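Local coordinates for MAGE domain-containing protein (Xenopus laevis, PDB 7DG2) that probably acts as the MAGE (Nse3) subunit of the Smc5/6 complex, pairing with Nse1 to hold and shape Nse4 in a DNA-binding assembly, at residues 104-109 with 120-125; 16-21 with 54-58; 66-70 with 175-179. All coordinates share one frame; numbering follows the deposited sequence.

In the fold
The contacts follow the two-lobed MAGE domain, two winged-helix modules in series. Contact 2 packs helices 6-23 and 47-62 of the first module and closes before the others open; contact 1 packs helices 94-111 and 118-127 of the second. Their centres lie about 35 Å apart on opposite sides of the chain's centre. Contact 3 is the long-range tie: strand 64-70, directly after helix 47-62, meets helix 175-180 across 104 intervening residues, a span that includes all of contact 1. Its centre is about 17 Å from that of contact 2 and 22 Å from that of contact 1. Contacts 1 and 2 thus each lie within one module's helical core, while contact 3 joins the two.

Contact 1 of 3, residues 104-109 with 120-125; sequences VILSLI and AIWEML
The methyl end of Met124 comes up against Leu108 in the buried seam between helices 94-111 and 118-127. CB of Leu108 lies 3.6 Å from Met124 CE, with the sulfur almost as near, and CG sits against the same thioether end. Of the two methyls, CD1 skirts Met124 SD at 4.2 Å, whereas CD2 has more partners: it packs on Met124 CE, lies 3.9 Å from Ile121 CG1 and comes 3.8 Å from Ala120 O. Met124 runs straight out from its helix and then bends at the last torsion (chi3 68°), which turns its methyl into the groove between Leu108 and Val104, where CE touches Val104 CG1 at 3.6 Å. Ile105 and Ile121 lie crosswise beside this pair, Ile105 CG2 meeting Ile121 CD1 at 3.6 Å. With an alanine in place of Leu108, both methyls that border the sulfur and Ile121 would be gone, which would probably open a gap and let the end of Met124 turn more freely. The helix axes approach to 10.6 Å at 126° between their directions, a spacing consistent with the bulky side chains between them; these are the first two helices of the second winged-helix module. Phe171 on strand 169-173 touches both Ile109 and Ile121, and Leu16 and Thr13 of the Nse4 chain pack on Val104 and Met124. With aliphatic carbon and one thioether sulfur as the side-chain material of the seam, cohesion rests on fitted shape and excluded water rather than on directed polar bonds.

Contact 2 of 3, residues 16-21 with 54-58; sequences VVQYLL and AQITL
Val17 and Leu20 meet Ala54 and Leu58 through branched aliphatic groups and a single methyl; no flat group, ring or amide, takes part, so there are no faces or edges to match. The small Ala54 lets Val17 CG2 come within 3.7 Å of both its CA and CB, with Thr57 CB 4.0 Å from the same methyl. Val16 CG1 also meets Ala54 CB, at 3.6 Å, roughly at right angles to the Val17 approach. Leu58 reaches across to Val17, Leu20 and Leu21, its two branches parting: CD1 meets Leu20 CD1 at 3.6 Å, while CD2 lies alongside Leu21 and Val17, 3.9 Å from Leu21 CD2. Leu58 leaves its helix facing helix 6-23, and with CG anti to the carbonyl carbon (chi1 -76°) the branches spread along it. The axes cross at -63° and come within 9.7 Å, brought close at Val17 and Ala54. In this first winged-helix module, Ile50 and helix 32-40 continue the core around Val16, Phe64 of strand 64-70 packs on both Leu21 and Leu58, and Ile30 of strand 30-31 touches Leu20. Leu60 and Met62 of the Nse1 chain lie against Val17 and Leu21, placing helix 6-23 between its own core and the neighbouring subunit.

Contact 3 of 3, residues 66-70 with 175-179; sequences LEEID and QRAFK
Ile69 is pressed against two side chains of helix 175-180, and here the contact is tight: its CB lies 3.8 Å from Gln175 CB, and its CG2 touches Lys179 CG at 3.6 Å. With chi1 at 65°, CG1 is tucked over the backbone, which puts CG2 beside the lysine and CD1 beside the glutamine. Beyond them, Gln175 NE2 donates to Asp70 OD2 over 3.2 Å in a fairly straight bond (158°), leaving within its own amide plane but reaching the oxygen on the anti side, 25° out of the carboxylate plane. The other oxygen of Asp70 accepts from Ser73 N in the turn that leads to strand 75-80. This hairpin is the wing of the first winged-helix module, and helix 175-180 follows the last strand of the second, so the contact bridges the two modules. Around Glu67 the charged ends meet through water instead of directly. Glu67 OE1 passes 3.4 Å from Lys179 CD, yet stays 4.2 Å from Lys179 NZ, too far for a salt bridge. Water 2 spans that gap, donating to Glu67 OE1 and accepting from Lys179 NZ, while water 1 lies between Glu67 OE2 and the backbone oxygen of Lys179. Thr79 also bonds to Glu67 OE2.

Contact 1 of 3, residues 104-109 with 120-125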
# COMPACT_ATOMS: atom_id res chain seq x y z
N VAL B 104 0.31 0.92 -21.27
CA VAL B 104 0.01 0.50 -22.63
C VAL B 104 -1.04 1.42 -23.25
O VAL B 104 -0.94 1.81 -24.42
CB VAL B 104 -0.45 -0.97 -22.62
CG1 VAL B 104 -1.04 -1.36 -23.96
CG2 VAL B 104 0.71 -1.87 -22.26
N ILE B 105 -2.05 1.80 -22.46
CA ILE B 105 -3.09 2.71 -22.94
C ILE B 105 -2.52 4.11 -23.18
O ILE B 105 -2.79 4.74 -24.21
CB ILE B 105 -4.27 2.73 -21.95
CG1 ILE B 105 -4.94 1.36 -21.88
CG2 ILE B 105 -5.29 3.80 -22.34
CD1 ILE B 105 -5.98 1.26 -20.77
N LEU B 106 -1.75 4.63 -22.22
CA LEU B 106 -1.12 5.93 -22.43
C LEU B 106 -0.25 5.93 -23.67
O LEU B 106 -0.14 6.94 -24.38
CB LEU B 106 -0.28 6.33 -21.21
CG LEU B 106 -1.03 6.61 -19.90
CD1 LEU B 106 -0.02 6.83 -18.77
CD2 LEU B 106 -1.92 7.83 -20.03
N SER B 107 0.43 4.81 -23.93
CA SER B 107 1.30 4.69 -25.09
C SER B 107 0.52 4.86 -26.38
O SER B 107 0.91 5.64 -27.25
CB SER B 107 2.03 3.35 -25.08
OG SER B 107 2.96 3.27 -24.00
N LEU B 108 -0.60 4.14 -26.51
CA LEU B 108 -1.39 4.23 -27.73
C LEU B 108 -1.88 5.66 -27.95
O LEU B 108 -1.77 6.21 -29.04
CB LEU B 108 -2.56 3.25 -27.68
CG LEU B 108 -3.44 3.27 -28.95
CD1 LEU B 108 -2.64 2.81 -30.15
CD2 LEU B 108 -4.72 2.44 -28.79
N ILE B 109 -2.40 6.27 -26.89
CA ILE B 109 -2.93 7.63 -26.99
C ILE B 109 -1.85 8.58 -27.47
O ILE B 109 -2.04 9.32 -28.44
CB ILE B 109 -3.51 8.07 -25.64
CG1 ILE B 109 -4.72 7.22 -25.25
CG2 ILE B 109 -3.83 9.57 -25.66
CD1 ILE B 109 -5.17 7.47 -23.81
N ALA B 120 -10.45 1.92 -30.64
CA ALA B 120 -9.06 1.59 -30.91
C ALA B 120 -8.37 1.01 -29.68
O ALA B 120 -7.52 0.13 -29.81
CB ALA B 120 -8.31 2.83 -31.40
N ILE B 121 -8.73 1.48 -28.49
CA ILE B 121 -8.10 0.97 -27.28
C ILE B 121 -8.52 -0.48 -27.02
O ILE B 121 -7.68 -1.34 -26.74
CB ILE B 121 -8.42 1.89 -26.09
CG1 ILE B 121 -7.58 3.16 -26.21
CG2 ILE B 121 -8.21 1.17 -24.76
CD1 ILE B 121 -7.69 4.10 -25.05
N TRP B 122 -9.82 -0.79 -27.14
CA TRP B 122 -10.21 -2.17 -26.92
C TRP B 122 -9.70 -3.09 -28.02
O TRP B 122 -9.41 -4.26 -27.76
CB TRP B 122 -11.73 -2.29 -26.78
CG TRP B 122 -12.23 -1.58 -25.57
CD1 TRP B 122 -13.10 -0.53 -25.54
CD2 TRP B 122 -11.85 -1.84 -24.21
NE1 TRP B 122 -13.30 -0.13 -24.24
CE2 TRP B 122 -12.55 -0.92 -23.41
CE3 TRP B 122 -11.00 -2.77 -23.59
CZ2 TRP B 122 -12.43 -0.89 -22.02
CZ3 TRP B 122 -10.88 -2.74 -22.20
CH2 TRP B 122 -11.59 -1.80 -21.44
N GLU B 123 -9.58 -2.58 -29.24
CA GLU B 123 -9.03 -3.39 -30.33
C GLU B 123 -7.59 -3.81 -30.02
O GLU B 123 -7.23 -4.98 -30.15
CB GLU B 123 -9.12 -2.59 -31.63
CG GLU B 123 -8.41 -3.19 -32.82
CD GLU B 123 -8.62 -2.35 -34.07
OE1 GLU B 123 -9.10 -2.90 -35.09
OE2 GLU B 123 -8.32 -1.14 -34.03
N MET B 124 -6.77 -2.85 -29.59
CA MET B 124 -5.41 -3.16 -29.15
C MET B 124 -5.42 -4.14 -27.98
O MET B 124 -4.73 -5.16 -28.01
CB MET B 124 -4.68 -1.87 -28.76
CG MET B 124 -3.27 -2.09 -28.18
SD MET B 124 -2.41 -0.56 -27.73
CE MET B 124 -3.43 -0.02 -26.35
N LEU B 125 -6.19 -3.84 -26.94
CA LEU B 125 -6.16 -4.68 -25.74
C LEU B 125 -6.64 -6.10 -26.01
O LEU B 125 -6.24 -7.03 -25.30
CB LEU B 125 -6.98 -4.04 -24.62
CG LEU B 125 -6.42 -2.72 -24.08
CD1 LEU B 125 -7.17 -2.29 -22.84
CD2 LEU B 125 -4.92 -2.86 -23.78

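Contact 2 of 3, residues 16-21 with 54-58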
# COMPACT_ATOMS: atom_id res chain seq x y z
N VAL B 16 -3.11 17.67 8.91
CA VAL B 16 -3.19 17.82 7.46
C VAL B 16 -2.31 16.78 6.76
O VAL B 16 -2.69 16.23 5.72
CB VAL B 16 -2.80 19.25 7.05
CG1 VAL B 16 -2.63 19.33 5.55
CG2 VAL B 16 -3.88 20.24 7.53
N VAL B 17 -1.11 16.54 7.29
CA VAL B 17 -0.24 15.51 6.71
C VAL B 17 -0.94 14.16 6.76
O VAL B 17 -0.97 13.42 5.77
CB VAL B 17 1.12 15.46 7.43
CG1 VAL B 17 1.96 14.27 6.94
CG2 VAL B 17 1.86 16.77 7.24
N GLN B 18 -1.53 13.82 7.91
CA GLN B 18 -2.25 12.55 8.01
C GLN B 18 -3.37 12.48 6.98
O GLN B 18 -3.57 11.44 6.34
CB GLN B 18 -2.85 12.37 9.40
CG GLN B 18 -1.87 12.17 10.51
CD GLN B 18 -2.59 11.94 11.82
OE1 GLN B 18 -2.77 12.88 12.62
NE2 GLN B 18 -3.05 10.70 12.04
N TYR B 19 -4.12 13.57 6.84
CA TYR B 19 -5.23 13.60 5.90
C TYR B 19 -4.74 13.41 4.47
O TYR B 19 -5.34 12.66 3.69
CB TYR B 19 -5.96 14.94 6.06
CG TYR B 19 -7.17 15.15 5.20
CD1 TYR B 19 -8.42 14.69 5.60
CD2 TYR B 19 -7.09 15.88 4.02
CE1 TYR B 19 -9.53 14.93 4.83
CE2 TYR B 19 -8.20 16.11 3.25
CZ TYR B 19 -9.42 15.63 3.66
OH TYR B 19 -10.54 15.86 2.89
N LEU B 20 -3.65 14.08 4.10
CA LEU B 20 -3.12 13.93 2.74
C LEU B 20 -2.72 12.48 2.45
O LEU B 20 -3.03 11.95 1.38
CB LEU B 20 -1.93 14.88 2.55
CG LEU B 20 -2.39 16.33 2.42
CD1 LEU B 20 -1.20 17.26 2.56
CD2 LEU B 20 -3.07 16.54 1.06
N LEU B 21 -2.04 11.84 3.39
CA LEU B 21 -1.66 10.44 3.20
C LEU B 21 -2.89 9.55 3.06
O LEU B 21 -2.98 8.72 2.14
CB LEU B 21 -0.80 9.97 4.37
CG LEU B 21 0.55 10.65 4.48
CD1 LEU B 21 1.23 10.20 5.79
CD2 LEU B 21 1.42 10.28 3.27
N ALA B 54 2.69 21.51 6.04
CA ALA B 54 2.41 20.11 5.72
C ALA B 54 3.15 19.67 4.46
O ALA B 54 3.69 18.56 4.39
CB ALA B 54 0.90 19.89 5.56
N GLN B 55 3.17 20.54 3.45
CA GLN B 55 3.91 20.24 2.23
C GLN B 55 5.39 20.03 2.52
O GLN B 55 6.01 19.09 2.00
CB GLN B 55 3.71 21.38 1.22
CG GLN B 55 4.46 21.17 -0.09
CD GLN B 55 4.16 22.25 -1.11
OE1 GLN B 55 3.53 23.26 -0.79
NE2 GLN B 55 4.63 22.06 -2.35
N ILE B 56 5.96 20.88 3.39
CA ILE B 56 7.38 20.74 3.72
C ILE B 56 7.63 19.44 4.47
O ILE B 56 8.63 18.75 4.22
CB ILE B 56 7.86 21.97 4.53
CG1 ILE B 56 7.81 23.22 3.65
CG2 ILE B 56 9.27 21.75 5.08
CD1 ILE B 56 8.48 23.06 2.27
N THR B 57 6.72 19.05 5.38
CA THR B 57 6.88 17.78 6.08
C THR B 57 6.86 16.61 5.10
O THR B 57 7.68 15.68 5.21
CB THR B 57 5.76 17.60 7.12
OG1 THR B 57 5.91 18.57 8.15
CG2 THR B 57 5.83 16.20 7.75
N LEU B 58 5.94 16.63 4.13
CA LEU B 58 5.88 15.53 3.17
C LEU B 58 7.13 15.46 2.31
O LEU B 58 7.63 14.37 2.02
CB LEU B 58 4.62 15.67 2.31
CG LEU B 58 3.33 15.27 3.03
CD1 LEU B 58 2.14 15.85 2.29
CD2 LEU B 58 3.23 13.77 3.09

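Contact 3 of 3, residues 66-70 with 175-179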
# COMPACT_ATOMS: atom_id res chain seq x y z
N LEU B 66 3.84 17.73 -3.19
CA LEU B 66 2.45 18.14 -3.41
C LEU B 66 2.38 18.89 -4.74
O LEU B 66 3.17 19.81 -4.99
CB LEU B 66 1.97 19.02 -2.25
CG LEU B 66 0.50 19.41 -2.21
CD1 LEU B 66 -0.32 18.18 -1.83
CD2 LEU B 66 0.27 20.54 -1.21
N GLU B 67 1.47 18.48 -5.62
CA GLU B 67 1.33 19.13 -6.92
C GLU B 67 -0.14 19.43 -7.21
O GLU B 67 -1.01 18.59 -6.99
CB GLU B 67 1.92 18.28 -8.05
CG GLU B 67 3.43 17.98 -7.90
CD GLU B 67 4.09 17.57 -9.22
OE1 GLU B 67 3.85 18.25 -10.25
OE2 GLU B 67 4.84 16.58 -9.22
N GLU B 68 -0.41 20.62 -7.73
CA GLU B 68 -1.76 20.99 -8.13
C GLU B 68 -1.97 20.52 -9.57
O GLU B 68 -1.20 20.89 -10.45
CB GLU B 68 -1.95 22.50 -8.00
CG GLU B 68 -3.36 22.99 -8.22
CD GLU B 68 -3.49 24.49 -8.00
OE1 GLU B 68 -2.79 25.26 -8.70
OE2 GLU B 68 -4.28 24.90 -7.13
N ILE B 69 -3.01 19.71 -9.80
CA ILE B 69 -3.26 19.22 -11.16
C ILE B 69 -4.42 19.92 -11.84
O ILE B 69 -4.59 19.76 -13.06
CB ILE B 69 -3.50 17.69 -11.18
CG1 ILE B 69 -4.77 17.34 -10.42
CG2 ILE B 69 -2.27 16.97 -10.61
CD1 ILE B 69 -5.20 15.91 -10.61
N ASP B 70 -5.22 20.68 -11.11
CA ASP B 70 -6.24 21.54 -11.70
C ASP B 70 -6.15 22.90 -11.02
O ASP B 70 -6.38 22.99 -9.81
CB ASP B 70 -7.64 20.94 -11.56
CG ASP B 70 -8.71 21.76 -12.27
OD1 ASP B 70 -9.03 22.87 -11.80
OD2 ASP B 70 -9.20 21.30 -13.33
N GLN B 175 -4.85 14.61 -16.11
CA GLN B 175 -3.93 15.50 -15.42
C GLN B 175 -2.92 14.74 -14.57
O GLN B 175 -1.76 15.16 -14.45
CB GLN B 175 -4.72 16.48 -14.55
CG GLN B 175 -5.60 17.48 -15.34
CD GLN B 175 -6.77 18.02 -14.51
OE1 GLN B 175 -7.33 17.31 -13.66
NE2 GLN B 175 -7.16 19.27 -14.77
N ARG B 176 -3.32 13.62 -13.97
CA ARG B 176 -2.36 12.87 -13.16
C ARG B 176 -1.25 12.27 -14.02
O ARG B 176 -0.09 12.23 -13.60
CB ARG B 176 -3.07 11.79 -12.35
CG ARG B 176 -2.09 10.99 -11.48
CD ARG B 176 -2.78 9.88 -10.70
NE ARG B 176 -3.61 10.35 -9.60
CZ ARG B 176 -3.16 10.68 -8.38
NH1 ARG B 176 -1.87 10.60 -8.10
NH2 ARG B 176 -4.02 11.08 -7.45
N ALA B 177 -1.58 11.80 -15.24
CA ALA B 177 -0.55 11.26 -16.12
C ALA B 177 0.49 12.32 -16.46
O ALA B 177 1.70 12.04 -16.49
CB ALA B 177 -1.17 10.71 -17.41
N PHE B 178 0.06 13.55 -16.73
CA PHE B 178 1.03 14.58 -17.08
C PHE B 178 1.94 14.94 -15.92
O PHE B 178 3.04 15.44 -16.16
CB PHE B 178 0.33 15.83 -17.60
CG PHE B 178 -0.12 15.71 -19.02
CD1 PHE B 178 0.80 15.69 -20.06
CD2 PHE B 178 -1.47 15.60 -19.33
CE1 PHE B 178 0.39 15.57 -21.37
CE2 PHE B 178 -1.88 15.48 -20.63
CZ PHE B 178 -0.95 15.46 -21.66
N LYS B 179 1.51 14.70 -14.67
CA LYS B 179 2.34 14.99 -13.51
C LYS B 179 3.18 13.80 -13.07
O LYS B 179 4.29 14.00 -12.56
CB LYS B 179 1.48 15.45 -12.33
CG LYS B 179 0.74 16.75 -12.58
CD LYS B 179 1.69 17.89 -12.84
CE LYS B 179 0.92 19.18 -13.10
NZ LYS B 179 1.85 20.33 -13.30
O HOH W 1 5.48 16.37 -12.00
O HOH W 2 2.93 20.83 -10.55